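Local coordinates for MutS2 protein (Thermus thermophilus, PDB 2ZQE), which probably cleaves DNA through this C-terminal Smr endonuclease domain, an activity linked to the suppression of homologous recombination, at residues L18-R29 with A50-V61. Numbering follows the deposited sequence.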
loop_
_atom_site.group_PDB
_atom_site.type_symbol
_atom_site.label_atom_id
_atom_site.label_comp_id
_atom_site.label_asym_id
_atom_site.label_seq_id
_atom_site.Cartn_x
_atom_site.Cartn_y
_atom_site.Cartn_z
ATOM N N LEU A 18 -6.161 5.574 -3.791
ATOM C CA LEU A 18 -4.899 6.291 -4.020
ATOM C C LEU A 18 -4.733 7.530 -3.136
ATOM O O LEU A 18 -3.630 7.818 -2.670
ATOM C CB LEU A 18 -4.741 6.656 -5.500
ATOM C CG LEU A 18 -4.380 5.469 -6.402
ATOM C CD1 LEU A 18 -4.082 5.952 -7.816
ATOM C CD2 LEU A 18 -3.215 4.661 -5.897
ATOM N N LEU A 19 -5.830 8.263 -2.914
ATOM C CA LEU A 19 -5.809 9.372 -1.948
ATOM C C LEU A 19 -5.407 8.894 -0.544
ATOM O O LEU A 19 -4.568 9.529 0.144
ATOM C CB LEU A 19 -7.173 10.091 -1.927
ATOM C CG LEU A 19 -7.293 11.298 -0.988
ATOM C CD1 LEU A 19 -6.362 12.402 -1.438
ATOM C CD2 LEU A 19 -8.714 11.789 -1.005
ATOM N N GLU A 20 -5.997 7.776 -0.114
ATOM C CA GLU A 20 -5.673 7.231 1.194
ATOM C C GLU A 20 -4.255 6.691 1.245
ATOM O O GLU A 20 -3.585 6.821 2.269
ATOM C CB GLU A 20 -6.703 6.185 1.649
ATOM C CG GLU A 20 -6.417 5.573 3.029
ATOM C CD GLU A 20 -6.111 6.619 4.095
ATOM O OE1 GLU A 20 -6.820 7.643 4.125
ATOM O OE2 GLU A 20 -5.164 6.420 4.901
ATOM N N VAL A 21 -3.794 6.074 0.160
ATOM C CA VAL A 21 -2.405 5.598 0.127
ATOM C C VAL A 21 -1.420 6.761 0.294
ATOM O O VAL A 21 -0.463 6.671 1.066
ATOM C CB VAL A 21 -2.099 4.780 -1.139
ATOM C CG1 VAL A 21 -0.596 4.573 -1.298
ATOM C CG2 VAL A 21 -2.820 3.434 -1.054
ATOM N N ASP A 22 -1.678 7.858 -0.398
ATOM C CA ASP A 22 -0.848 9.055 -0.277
ATOM C C ASP A 22 -0.777 9.530 1.184
ATOM O O ASP A 22 0.314 9.807 1.699
ATOM C CB ASP A 22 -1.406 10.149 -1.192
ATOM C CG ASP A 22 -0.680 11.465 -1.040
ATOM O OD1 ASP A 22 0.566 11.478 -1.136
ATOM O OD2 ASP A 22 -1.366 12.496 -0.823
ATOM N N GLN A 23 -1.930 9.562 1.853
ATOM C CA GLN A 23 -1.996 9.955 3.263
ATOM C C GLN A 23 -1.294 8.957 4.179
ATOM O O GLN A 23 -0.551 9.347 5.101
ATOM C CB GLN A 23 -3.447 10.167 3.704
ATOM C CG GLN A 23 -3.567 10.781 5.098
ATOM C CD GLN A 23 -2.913 12.166 5.204
ATOM O OE1 GLN A 23 -2.859 12.925 4.226
ATOM N NE2 GLN A 23 -2.415 12.497 6.405
ATOM N N ALA A 24 -1.521 7.665 3.936
ATOM C CA ALA A 24 -0.916 6.634 4.777
ATOM C C ALA A 24 0.613 6.628 4.666
ATOM O O ALA A 24 1.302 6.404 5.667
ATOM C CB ALA A 24 -1.495 5.263 4.435
ATOM N N LEU A 25 1.143 6.875 3.465
ATOM C CA LEU A 25 2.603 6.947 3.275
ATOM C C LEU A 25 3.136 8.169 4.018
ATOM O O LEU A 25 4.161 8.092 4.708
ATOM C CB LEU A 25 2.961 7.045 1.786
ATOM C CG LEU A 25 2.730 5.758 0.984
ATOM C CD1 LEU A 25 2.762 6.057 -0.517
ATOM C CD2 LEU A 25 3.764 4.701 1.351
ATOM N N GLU A 26 2.405 9.278 3.916
ATOM C CA GLU A 26 2.816 10.501 4.611
ATOM C C GLU A 26 2.894 10.266 6.124
ATOM O O GLU A 26 3.879 10.642 6.777
ATOM C CB GLU A 26 1.853 11.650 4.295
ATOM C CG GLU A 26 2.380 13.044 4.706
ATOM C CD GLU A 26 3.632 13.515 3.953
ATOM O OE1 GLU A 26 4.078 12.877 2.967
ATOM O OE2 GLU A 26 4.174 14.584 4.342
ATOM N N GLU A 27 1.859 9.634 6.672
ATOM C CA GLU A 27 1.784 9.391 8.105
ATOM C C GLU A 27 2.839 8.379 8.551
ATOM O O GLU A 27 3.455 8.536 9.603
ATOM C CB GLU A 27 0.369 8.948 8.505
ATOM C CG GLU A 27 -0.631 10.098 8.366
ATOM C CD GLU A 27 -2.059 9.725 8.724
ATOM O OE1 GLU A 27 -2.281 8.660 9.329
ATOM O OE2 GLU A 27 -2.963 10.531 8.417
ATOM N N ALA A 28 3.057 7.350 7.744
ATOM C CA ALA A 28 4.025 6.305 8.092
ATOM C C ALA A 28 5.430 6.907 8.169
ATOM O O ALA A 28 6.161 6.636 9.124
ATOM C CB ALA A 28 3.978 5.155 7.087
ATOM N N ARG A 29 5.786 7.757 7.207
ATOM C CA ARG A 29 7.084 8.448 7.253
ATOM C C ARG A 29 7.168 9.482 8.390
ATOM O O ARG A 29 8.226 9.632 9.017
ATOM C CB ARG A 29 7.431 9.090 5.910
ATOM C CG ARG A 29 7.938 8.042 4.900
ATOM C CD ARG A 29 8.873 8.633 3.841
ATOM N NE ARG A 29 10.203 8.949 4.370
ATOM C CZ ARG A 29 10.606 10.165 4.738
ATOM N NH1 ARG A 29 9.787 11.206 4.634
ATOM N NH2 ARG A 29 11.837 10.342 5.207
ATOM N N ALA A 50 -3.490 -0.324 -9.564
ATOM C CA ALA A 50 -3.381 1.131 -9.481
ATOM C C ALA A 50 -2.425 1.544 -8.369
ATOM O O ALA A 50 -1.603 2.443 -8.544
ATOM C CB ALA A 50 -4.750 1.775 -9.276
ATOM N N ILE A 51 -2.521 0.859 -7.232
ATOM C CA ILE A 51 -1.622 1.120 -6.106
ATOM C C ILE A 51 -0.147 0.816 -6.440
ATOM O O ILE A 51 0.751 1.640 -6.171
ATOM C CB ILE A 51 -2.079 0.357 -4.858
ATOM C CG1 ILE A 51 -3.383 0.953 -4.351
ATOM C CG2 ILE A 51 -0.973 0.395 -3.765
ATOM C CD1 ILE A 51 -4.124 0.066 -3.349
ATOM N N ARG A 52 0.113 -0.341 -7.035
ATOM C CA ARG A 52 1.492 -0.685 -7.389
ATOM C C ARG A 52 2.094 0.369 -8.318
ATOM O O ARG A 52 3.229 0.800 -8.108
ATOM C CB ARG A 52 1.575 -2.072 -8.022
ATOM C CG ARG A 52 1.360 -3.195 -7.005
ATOM C CD ARG A 52 1.106 -4.554 -7.670
ATOM N NE ARG A 52 2.243 -5.070 -8.440
ATOM C CZ ARG A 52 3.276 -5.744 -7.920
ATOM N NH1 ARG A 52 3.370 -5.962 -6.613
ATOM N NH2 ARG A 52 4.224 -6.210 -8.722
ATOM N N GLU A 53 1.326 0.817 -9.308
ATOM C CA GLU A 53 1.849 1.837 -10.226
ATOM C C GLU A 53 2.108 3.184 -9.513
ATOM O O GLU A 53 3.138 3.846 -9.733
ATOM C CB GLU A 53 0.934 1.986 -11.449
ATOM C CG GLU A 53 1.500 2.929 -12.516
ATOM C CD GLU A 53 2.774 2.436 -13.223
ATOM O OE1 GLU A 53 3.194 1.266 -13.076
ATOM O OE2 GLU A 53 3.362 3.256 -13.973
ATOM N N ALA A 54 1.193 3.575 -8.622
ATOM C CA ALA A 54 1.414 4.778 -7.814
ATOM C C ALA A 54 2.700 4.677 -6.977
ATOM O O ALA A 54 3.480 5.651 -6.862
ATOM C CB ALA A 54 0.211 5.047 -6.925
ATOM N N LEU A 55 2.944 3.490 -6.417
ATOM C CA LEU A 55 4.121 3.274 -5.560
ATOM C C LEU A 55 5.415 3.359 -6.360
ATOM O O LEU A 55 6.416 3.866 -5.854
ATOM C CB LEU A 55 4.033 1.924 -4.850
ATOM C CG LEU A 55 2.918 1.789 -3.808
ATOM C CD1 LEU A 55 2.795 0.336 -3.324
ATOM C CD2 LEU A 55 3.094 2.766 -2.602
ATOM N N ARG A 56 5.386 2.872 -7.598
ATOM C CA ARG A 56 6.544 3.015 -8.496
ATOM C C ARG A 56 6.977 4.464 -8.650
ATOM O O ARG A 56 8.183 4.741 -8.757
ATOM C CB ARG A 56 6.269 2.423 -9.889
ATOM C CG ARG A 56 6.077 0.906 -9.830
ATOM C CD ARG A 56 6.048 0.272 -11.219
ATOM N NE ARG A 56 5.842 -1.162 -11.026
ATOM C CZ ARG A 56 4.659 -1.770 -11.096
ATOM N NH1 ARG A 56 3.563 -1.087 -11.410
ATOM N NH2 ARG A 56 4.573 -3.069 -10.828
ATOM N N ARG A 57 6.004 5.380 -8.633
ATOM C CA ARG A 57 6.261 6.802 -8.877
ATOM C C ARG A 57 6.504 7.596 -7.598
ATOM O O ARG A 57 6.836 8.787 -7.644
ATOM C CB ARG A 57 5.059 7.411 -9.617
ATOM C CG ARG A 57 4.754 6.780 -10.948
ATOM C CD ARG A 57 3.335 7.071 -11.402
ATOM N NE ARG A 57 3.182 8.371 -12.046
ATOM C CZ ARG A 57 2.892 9.510 -11.415
ATOM N NH1 ARG A 57 2.725 9.533 -10.096
ATOM N NH2 ARG A 57 2.761 10.633 -12.112
ATOM N N ASP A 58 6.367 6.933 -6.451
ATOM C CA ASP A 58 6.366 7.622 -5.168
ATOM C C ASP A 58 7.745 7.670 -4.505
ATOM O O ASP A 58 8.307 6.639 -4.133
ATOM C CB ASP A 58 5.342 6.981 -4.229
ATOM C CG ASP A 58 4.902 7.925 -3.127
ATOM O OD1 ASP A 58 5.770 8.495 -2.434
ATOM O OD2 ASP A 58 3.677 8.130 -2.972
ATOM N N LYS A 59 8.279 8.879 -4.347
ATOM C CA LYS A 59 9.626 9.046 -3.783
ATOM C C LYS A 59 9.762 8.691 -2.291
ATOM O O LYS A 59 10.881 8.686 -1.752
ATOM C CB LYS A 59 10.147 10.455 -4.073
ATOM C CG LYS A 59 10.452 10.650 -5.551
ATOM C CD LYS A 59 10.911 12.067 -5.860
ATOM C CE LYS A 59 11.369 12.180 -7.317
ATOM N NZ LYS A 59 10.228 12.035 -8.259
ATOM N N ARG A 60 8.640 8.401 -1.633
ATOM C CA ARG A 60 8.647 7.962 -0.237
ATOM C C ARG A 60 8.878 6.466 -0.097
ATOM O O ARG A 60 9.042 5.967 1.018
ATOM C CB ARG A 60 7.337 8.326 0.451
ATOM C CG ARG A 60 7.181 9.825 0.621
ATOM C CD ARG A 60 5.773 10.195 1.004
ATOM N NE ARG A 60 4.819 9.808 -0.035
ATOM C CZ ARG A 60 3.538 10.167 -0.040
ATOM N NH1 ARG A 60 3.072 10.934 0.942
ATOM N NH2 ARG A 60 2.728 9.770 -1.015
ATOM N N VAL A 61 8.864 5.764 -1.229
ATOM C CA VAL A 61 8.902 4.296 -1.245
ATOM C C VAL A 61 10.288 3.798 -1.641
ATOM O O VAL A 61 10.840 4.210 -2.667
ATOM C CB VAL A 61 7.853 3.731 -2.243
ATOM C CG1 VAL A 61 7.953 2.212 -2.366
ATOM C CG2 VAL A 61 6.450 4.155 -1.843
#
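Arg-60, in the type I turn from Asp-58 to Val-61, bonds to two carboxylates of helix 14-30, Asp-22 and Glu-26, and to Asp-58 of its own turn. Asp-58 takes it side-on: NE reaches OD1 of Asp-58, and NH2 of Arg-60 meets OD2 of Asp-58 at 2.7 Å in an almost straight bond (177°), both through syn lone pairs and close to the guanidinium plane. The anti lone pair of the same OD1 receives the backbone N of Arg-60 (3.0 Å), closing an Asx turn, so that one carboxylate holds both backbone and side chain of Arg-60. From the helix, Asp-22 presents the anti lone pair of OD1 to NH2 of Arg-60 at 2.8 Å, tilted from the guanidinium plane. Glu-26, its CG anti to the backbone N (chi1 -166°) and its chain bent at chi2, brings OE1 to NH1 of Arg-60 at 3.0 Å; that nitrogen also makes a weak bond to the carbonyl O of Asp-22. Leu-25 CB covers one guanidinium face, 3.7 Å from CZ of Arg-60. With an alanine here, Asp-22, Glu-26 and Asp-58 would probably lose the cation they share, and a gap would open over Leu-25 CB. The aliphatic part of Arg-29 packs on that of Arg-60, while the guanidinium of Arg-29 bonds to the carbonyls of Arg-82 and Pro-83. Helical segments 18-29 and 50-57 cross at -43°; buried Val-21 meets Ile-51, Leu-25 meets Leu-55, and at the far end Leu-18 CD2 sits 3.6 Å from Ala-54 CB. Beside this apolar seam one guanidinium offsets three carboxylates, which probably eases their mutual repulsion and ties the turn to the helix.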